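Local coordinates for protein N-acetyltransferase (Staphylococcus aureus subsp. aureus, PDB 4M85) that is a GNAT-fold acetyltransferase that probably transfers an acetyl group from acetyl-CoA to an acceptor substrate, at residues 103-113 with 173-184. Sequence-based numbering, arbitrary orientation.
Sequences PLPVKEAKDDE and IELYKHMYHHLI
Two polar grips, flanking a strip of apolar packing, join Y176 and H182 to the irregular loop 103-113. At the first, the backbone N of V106 donates to Y176 OH (3.2 Å). That hydroxyl donates a hydrogen bond to a water in the ring plane; the 2.5 Å between OH and the water is short and doubtful. The water donates to V106 O and to OE2 of E108, whose OE1 is hydrogen-bonded to Y115. At the second, H182 NE2 points almost straight at the syn side of E113 OE2 (2.8 Å, N-H...O 179°), with ring and carboxylate nearly coplanar. H182 CG lies anti to the backbone N (chi1 -168°), carrying the ring from strand 178-184 to the loop. ND1 meets N150 OD1, while S148 and the backbone N of K110 reach E113 OE1.

Between these grips V106 CG1 presses on L175 CD2 at a tight 3.4 Å and L175 CD1 rests against the aliphatic CG of E108; at the tyrosine end L104 CD2 meets Y176 CE2. The loop thereby lies across the C-terminal beta hairpin of the GNAT fold just before central strand 114-121. With oxygen acceptors at both nitrogens, one a carboxylate, H182 is fixed in rotation and probably protonated.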
ATOM      1  N   PRO A 103       9.845  -7.982   4.180  1.00 23.56           N
ATOM      2  CA  PRO A 103       9.489  -7.975   2.748  1.00 21.96           C
ATOM      3  C   PRO A 103       9.892  -6.728   1.969  1.00 21.08           C
ATOM      4  O   PRO A 103      10.077  -6.822   0.758  1.00 19.79           O
ATOM      5  CB  PRO A 103       7.958  -8.112   2.737  1.00 23.09           C
ATOM      6  CG  PRO A 103       7.506  -8.096   4.142  1.00 23.52           C
ATOM      7  CD  PRO A 103       8.676  -7.998   5.073  1.00 23.37           C
ATOM      8  N   LEU A 104      10.049  -5.586   2.645  1.00 20.07           N
ATOM      9  CA  LEU A 104      10.312  -4.317   1.958  1.00 18.99           C
ATOM     10  C   LEU A 104      11.358  -3.451   2.687  1.00 19.33           C
ATOM     11  O   LEU A 104      11.014  -2.411   3.224  1.00 18.21           O
ATOM     12  CB  LEU A 104       8.976  -3.560   1.782  1.00 19.71           C
ATOM     13  CG  LEU A 104       7.972  -4.049   0.724  1.00 19.76           C
ATOM     14  CD1 LEU A 104       6.576  -3.514   1.028  1.00 20.13           C
ATOM     15  CD2 LEU A 104       8.370  -3.643  -0.693  1.00 18.54           C
ATOM     16  N   PRO A 105      12.642  -3.902   2.731  1.00 20.81           N
ATOM     17  CA  PRO A 105      13.735  -3.191   3.428  1.00 21.75           C
ATOM     18  C   PRO A 105      14.091  -1.808   2.899  1.00 22.28           C
ATOM     19  O   PRO A 105      14.564  -0.974   3.681  1.00 23.46           O
ATOM     20  CB  PRO A 105      14.946  -4.113   3.225  1.00 22.26           C
ATOM     21  CG  PRO A 105      14.599  -4.956   2.028  1.00 21.85           C
ATOM     22  CD  PRO A 105      13.122  -5.174   2.155  1.00 21.06           C
ATOM     23  N   VAL A 106      13.877  -1.563   1.603  1.00 22.35           N
ATOM     24  CA  VAL A 106      14.254  -0.300   0.988  1.00 21.42           C
ATOM     25  C   VAL A 106      13.352   0.828   1.499  1.00 22.33           C
ATOM     26  O   VAL A 106      12.127   0.647   1.660  1.00 22.20           O
ATOM     27  CB  VAL A 106      14.233  -0.385  -0.555  1.00 22.69           C
ATOM     28  CG1 VAL A 106      14.684   0.938  -1.192  1.00 22.61           C
ATOM     29  CG2 VAL A 106      15.141  -1.519  -1.045  1.00 22.49           C
ATOM     30  N   LYS A 107      13.978   1.971   1.770  1.00 21.77           N
ATOM     31  CA  LYS A 107      13.308   3.192   2.169  1.00 23.61           C
ATOM     32  C   LYS A 107      12.735   3.818   0.897  1.00 24.12           C
ATOM     33  O   LYS A 107      13.480   4.347   0.073  1.00 24.86           O
ATOM     34  CB  LYS A 107      14.312   4.156   2.846  1.00 23.99           C
ATOM     35  CG  LYS A 107      13.687   5.299   3.640  1.00 25.35           C
ATOM     36  CD  LYS A 107      14.764   6.131   4.339  1.00 26.25           C
ATOM     37  CE  LYS A 107      14.179   7.251   5.197  1.00 27.22           C
ATOM     38  NZ  LYS A 107      13.863   8.474   4.410  1.00 28.22           N
ATOM     39  N   GLU A 108      11.413   3.747   0.741  1.00 24.28           N
ATOM     40  CA  GLU A 108      10.738   4.235  -0.471  1.00 24.69           C
ATOM     41  C   GLU A 108      10.419   5.737  -0.417  1.00 23.60           C
ATOM     42  O   GLU A 108      10.227   6.346  -1.451  1.00 23.14           O
ATOM     43  CB  GLU A 108       9.442   3.419  -0.745  1.00 25.71           C
ATOM     44  CG  GLU A 108       9.621   1.897  -0.816  1.00 26.05           C
ATOM     45  CD  GLU A 108       8.325   1.130  -1.098  1.00 29.25           C
ATOM     46  OE1 GLU A 108       7.319   1.754  -1.511  1.00 30.12           O
ATOM     47  OE2 GLU A 108       8.288  -0.105  -0.902  1.00 27.33           O
ATOM     48  N   ALA A 109      10.381   6.321   0.784  1.00 23.69           N
ATOM     49  CA  ALA A 109       9.906   7.687   0.986  1.00 23.73           C
ATOM     50  C   ALA A 109      10.936   8.584   1.655  1.00 25.67           C
ATOM     51  O   ALA A 109      12.057   8.174   1.909  1.00 26.45           O
ATOM     52  CB  ALA A 109       8.631   7.668   1.796  1.00 23.13           C
ATOM     53  N   LYS A 110      10.548   9.816   1.942  1.00 27.53           N
ATOM     54  CA  LYS A 110      11.454  10.778   2.540  1.00 30.22           C
ATOM     55  C   LYS A 110      10.860  11.250   3.856  1.00 31.16           C
ATOM     56  O   LYS A 110       9.647  11.171   4.068  1.00 32.64           O
ATOM     57  CB  LYS A 110      11.682  11.944   1.585  1.00 31.92           C
ATOM     58  CG  LYS A 110      12.593  11.614   0.419  1.00 33.69           C
ATOM     59  CD  LYS A 110      12.731  12.809  -0.500  1.00 36.48           C
ATOM     60  CE  LYS A 110      13.261  12.419  -1.873  1.00 39.91           C
ATOM     61  NZ  LYS A 110      13.134  13.547  -2.847  1.00 41.05           N
ATOM     62  N   ASP A 111      11.716  11.738   4.743  1.00 31.45           N
ATOM     63  CA  ASP A 111      11.321  11.985   6.117  1.00 31.19           C
ATOM     64  C   ASP A 111      10.321  13.115   6.281  1.00 30.16           C
ATOM     65  O   ASP A 111       9.596  13.140   7.277  1.00 31.69           O
ATOM     66  CB  ASP A 111      12.558  12.263   6.976  1.00 34.56           C
ATOM     67  CG  ASP A 111      13.561  11.114   6.954  1.00 33.83           C
ATOM     68  OD1 ASP A 111      13.153   9.942   6.831  1.00 34.26           O
ATOM     69  OD2 ASP A 111      14.765  11.385   7.056  1.00 36.03           O
ATOM     70  N   ASP A 112      10.255  14.043   5.331  1.00 28.51           N
ATOM     71  CA  ASP A 112       9.270  15.141   5.427  1.00 28.96           C
ATOM     72  C   ASP A 112       7.959  14.862   4.696  1.00 26.23           C
ATOM     73  O   ASP A 112       7.192  15.803   4.434  1.00 25.44           O
ATOM     74  CB  ASP A 112       9.864  16.466   4.918  1.00 31.30           C
ATOM     75  CG  ASP A 112      10.197  16.441   3.430  1.00 33.77           C
ATOM     76  OD1 ASP A 112      10.568  15.370   2.898  1.00 33.65           O
ATOM     77  OD2 ASP A 112      10.125  17.518   2.797  1.00 37.18           O
ATOM     78  N   GLU A 113       7.687  13.588   4.402  1.00 24.18           N
ATOM     79  CA  GLU A 113       6.516  13.178   3.609  1.00 23.63           C
ATOM     80  C   GLU A 113       5.559  12.270   4.360  1.00 22.92           C
ATOM     81  O   GLU A 113       5.972  11.448   5.167  1.00 21.14           O
ATOM     82  CB  GLU A 113       6.953  12.416   2.332  1.00 23.70           C
ATOM     83  CG  GLU A 113       7.828  13.207   1.372  1.00 23.61           C
ATOM     84  CD  GLU A 113       8.457  12.390   0.272  1.00 22.56           C
ATOM     85  OE1 GLU A 113       8.434  11.128   0.290  1.00 20.55           O
ATOM     86  OE2 GLU A 113       9.021  13.039  -0.625  1.00 23.83           O
ATOM     87  N   ILE A 173      13.100   7.038  -8.681  1.00 26.59           N
ATOM     88  CA  ILE A 173      13.683   6.111  -7.708  1.00 27.46           C
ATOM     89  C   ILE A 173      13.590   4.687  -8.226  1.00 26.55           C
ATOM     90  O   ILE A 173      12.581   4.301  -8.842  1.00 24.29           O
ATOM     91  CB  ILE A 173      13.019   6.241  -6.313  1.00 28.43           C
ATOM     92  CG1 ILE A 173      13.727   5.339  -5.289  1.00 30.28           C
ATOM     93  CG2 ILE A 173      11.528   5.928  -6.373  1.00 28.55           C
ATOM     94  CD1 ILE A 173      13.314   5.585  -3.850  1.00 30.21           C
ATOM     95  N   GLU A 174      14.662   3.925  -8.018  1.00 24.84           N
ATOM     96  CA  GLU A 174      14.674   2.513  -8.380  1.00 25.53           C
ATOM     97  C   GLU A 174      14.355   1.707  -7.146  1.00 23.45           C
ATOM     98  O   GLU A 174      14.956   1.917  -6.099  1.00 23.04           O
ATOM     99  CB  GLU A 174      16.037   2.059  -8.925  1.00 27.10           C
ATOM    100  CG  GLU A 174      15.987   0.661  -9.487  1.00 29.77           C
ATOM    101  CD  GLU A 174      17.319   0.131  -9.991  1.00 32.55           C
ATOM    102  OE1 GLU A 174      18.375   0.761  -9.751  1.00 31.69           O
ATOM    103  OE2 GLU A 174      17.287  -0.960 -10.604  1.00 33.70           O
ATOM    104  N   LEU A 175      13.436   0.768  -7.297  1.00 23.09           N
ATOM    105  CA  LEU A 175      12.993  -0.094  -6.219  1.00 24.04           C
ATOM    106  C   LEU A 175      12.821  -1.480  -6.773  1.00 24.61           C
ATOM    107  O   LEU A 175      12.019  -1.680  -7.687  1.00 25.46           O
ATOM    108  CB  LEU A 175      11.645   0.401  -5.664  1.00 23.47           C
ATOM    109  CG  LEU A 175      11.644   1.761  -4.972  1.00 23.07           C
ATOM    110  CD1 LEU A 175      10.230   2.099  -4.503  1.00 23.73           C
ATOM    111  CD2 LEU A 175      12.575   1.751  -3.787  1.00 24.36           C
ATOM    112  N   TYR A 176      13.576  -2.431  -6.219  1.00 26.19           N
ATOM    113  CA  TYR A 176      13.534  -3.830  -6.636  1.00 27.26           C
ATOM    114  C   TYR A 176      13.567  -3.988  -8.159  1.00 27.42           C
ATOM    115  O   TYR A 176      12.719  -4.637  -8.742  1.00 29.61           O
ATOM    116  CB  TYR A 176      12.316  -4.505  -5.992  1.00 27.32           C
ATOM    117  CG  TYR A 176      12.227  -4.157  -4.512  1.00 25.08           C
ATOM    118  CD1 TYR A 176      13.035  -4.800  -3.585  1.00 24.73           C
ATOM    119  CD2 TYR A 176      11.385  -3.156  -4.060  1.00 24.73           C
ATOM    120  CE1 TYR A 176      12.983  -4.489  -2.242  1.00 23.36           C
ATOM    121  CE2 TYR A 176      11.330  -2.820  -2.719  1.00 23.95           C
ATOM    122  CZ  TYR A 176      12.127  -3.493  -1.815  1.00 24.04           C
ATOM    123  OH  TYR A 176      12.094  -3.172  -0.491  1.00 23.54           O
ATOM    124  N   LYS A 177      14.553  -3.357  -8.788  1.00 28.51           N
ATOM    125  CA  LYS A 177      14.801  -3.485 -10.228  1.00 33.00           C
ATOM    126  C   LYS A 177      13.700  -2.907 -11.128  1.00 33.11           C
ATOM    127  O   LYS A 177      13.627  -3.277 -12.304  1.00 32.82           O
ATOM    128  CB  LYS A 177      15.053  -4.961 -10.644  1.00 36.57           C
ATOM    129  CG  LYS A 177      16.011  -5.766  -9.755  1.00 40.17           C
ATOM    130  CD  LYS A 177      17.428  -5.193  -9.717  1.00 43.31           C
ATOM    131  CE  LYS A 177      18.295  -5.742 -10.845  1.00 44.52           C
ATOM    132  NZ  LYS A 177      19.353  -4.761 -11.244  1.00 46.78           N
ATOM    133  N   HIS A 178      12.834  -2.043 -10.594  1.00 31.79           N
ATOM    134  CA  HIS A 178      11.909  -1.285 -11.440  1.00 32.75           C
ATOM    135  C   HIS A 178      12.015   0.186 -11.081  1.00 31.10           C
ATOM    136  O   HIS A 178      12.289   0.542  -9.923  1.00 32.05           O
ATOM    137  CB  HIS A 178      10.457  -1.775 -11.313  1.00 37.87           C
ATOM    138  CG  HIS A 178      10.242  -3.178 -11.798  1.00 44.69           C
ATOM    139  ND1 HIS A 178       9.524  -4.116 -11.084  1.00 49.21           N
ATOM    140  CD2 HIS A 178      10.665  -3.810 -12.921  1.00 50.18           C
ATOM    141  CE1 HIS A 178       9.511  -5.262 -11.743  1.00 48.87           C
ATOM    142  NE2 HIS A 178      10.195  -5.103 -12.862  1.00 51.26           N
ATOM    143  N   MET A 179      11.830   1.035 -12.084  1.00 26.82           N
ATOM    144  CA  MET A 179      11.940   2.475 -11.916  1.00 27.23           C
ATOM    145  C   MET A 179      10.564   3.125 -11.646  1.00 24.22           C
ATOM    146  O   MET A 179       9.534   2.758 -12.242  1.00 20.95           O
ATOM    147  CB  MET A 179      12.571   3.089 -13.175  1.00 31.62           C
ATOM    148  CG  MET A 179      13.434   4.310 -12.926  1.00 35.03           C
ATOM    149  SD  MET A 179      14.849   4.074 -11.798  1.00 39.40           S
ATOM    150  CE  MET A 179      15.502   2.561 -12.438  1.00 33.87           C
ATOM    151  N   TYR A 180      10.562   4.094 -10.744  1.00 21.12           N
ATOM    152  CA  TYR A 180       9.349   4.791 -10.351  1.00 20.24           C
ATOM    153  C   TYR A 180       9.537   6.314 -10.373  1.00 20.50           C
ATOM    154  O   TYR A 180      10.597   6.828 -10.013  1.00 19.06           O
ATOM    155  CB  TYR A 180       8.958   4.390  -8.930  1.00 20.14           C
ATOM    156  CG  TYR A 180       8.615   2.928  -8.769  1.00 19.91           C
ATOM    157  CD1 TYR A 180       9.606   1.977  -8.598  1.00 20.73           C
ATOM    158  CD2 TYR A 180       7.297   2.501  -8.792  1.00 20.69           C
ATOM    159  CE1 TYR A 180       9.285   0.647  -8.440  1.00 20.93           C
ATOM    160  CE2 TYR A 180       6.968   1.181  -8.638  1.00 20.03           C
ATOM    161  CZ  TYR A 180       7.966   0.256  -8.472  1.00 20.56           C
ATOM    162  OH  TYR A 180       7.649  -1.076  -8.336  1.00 21.61           O
ATOM    163  N   HIS A 181       8.478   7.029 -10.719  1.00 20.16           N
ATOM    164  CA  HIS A 181       8.447   8.486 -10.564  1.00 20.80           C
ATOM    165  C   HIS A 181       8.102   8.812  -9.121  1.00 20.81           C
ATOM    166  O   HIS A 181       7.026   8.440  -8.649  1.00 20.70           O
ATOM    167  CB  HIS A 181       7.364   9.097 -11.444  1.00 19.66           C
ATOM    168  CG  HIS A 181       7.600   8.943 -12.914  1.00 20.46           C
ATOM    169  ND1 HIS A 181       8.625   9.587 -13.576  1.00 20.40           N
ATOM    170  CD2 HIS A 181       6.876   8.308 -13.869  1.00 19.97           C
ATOM    171  CE1 HIS A 181       8.551   9.311 -14.867  1.00 20.88           C
ATOM    172  NE2 HIS A 181       7.496   8.542 -15.071  1.00 20.01           N
ATOM    173  N   HIS A 182       8.991   9.513  -8.423  1.00 21.82           N
ATOM    174  CA  HIS A 182       8.671  10.014  -7.091  1.00 21.61           C
ATOM    175  C   HIS A 182       7.884  11.307  -7.269  1.00 22.31           C
ATOM    176  O   HIS A 182       8.357  12.243  -7.925  1.00 25.47           O
ATOM    177  CB  HIS A 182       9.936  10.233  -6.264  1.00 22.23           C
ATOM    178  CG  HIS A 182       9.665  10.461  -4.813  1.00 23.00           C
ATOM    179  ND1 HIS A 182       9.336   9.438  -3.946  1.00 24.32           N
ATOM    180  CD2 HIS A 182       9.624  11.598  -4.083  1.00 23.09           C
ATOM    181  CE1 HIS A 182       9.136   9.934  -2.742  1.00 23.57           C
ATOM    182  NE2 HIS A 182       9.304  11.242  -2.799  1.00 23.96           N
ATOM    183  N   LEU A 183       6.683  11.346  -6.713  1.00 21.85           N
ATOM    184  CA  LEU A 183       5.746  12.463  -6.868  1.00 22.32           C
ATOM    185  C   LEU A 183       5.343  13.030  -5.510  1.00 22.34           C
ATOM    186  O   LEU A 183       5.205  12.288  -4.545  1.00 22.25           O
ATOM    187  CB  LEU A 183       4.482  11.982  -7.585  1.00 21.90           C
ATOM    188  CG  LEU A 183       4.677  11.314  -8.950  1.00 21.63           C
ATOM    189  CD1 LEU A 183       3.361  10.878  -9.568  1.00 20.91           C
ATOM    190  CD2 LEU A 183       5.383  12.273  -9.876  1.00 21.92           C
ATOM    191  N   ILE A 184       5.136  14.346  -5.447  1.00 24.19           N
ATOM    192  CA  ILE A 184       4.693  15.014  -4.222  1.00 23.11           C
ATOM    193  C   ILE A 184       3.570  16.015  -4.450  1.00 24.54           C
ATOM    194  O   ILE A 184       3.469  16.614  -5.534  1.00 24.74           O
ATOM    195  CB  ILE A 184       5.850  15.754  -3.550  1.00 24.22           C
ATOM    196  CG1 ILE A 184       6.519  16.713  -4.555  1.00 25.91           C
ATOM    197  CG2 ILE A 184       6.862  14.750  -3.036  1.00 24.91           C
ATOM    198  CD1 ILE A 184       7.046  17.988  -3.936  1.00 25.94           C
TER
HETATM  199  O   HOH W   1      10.690  -1.117   0.017  1.00 23.85           O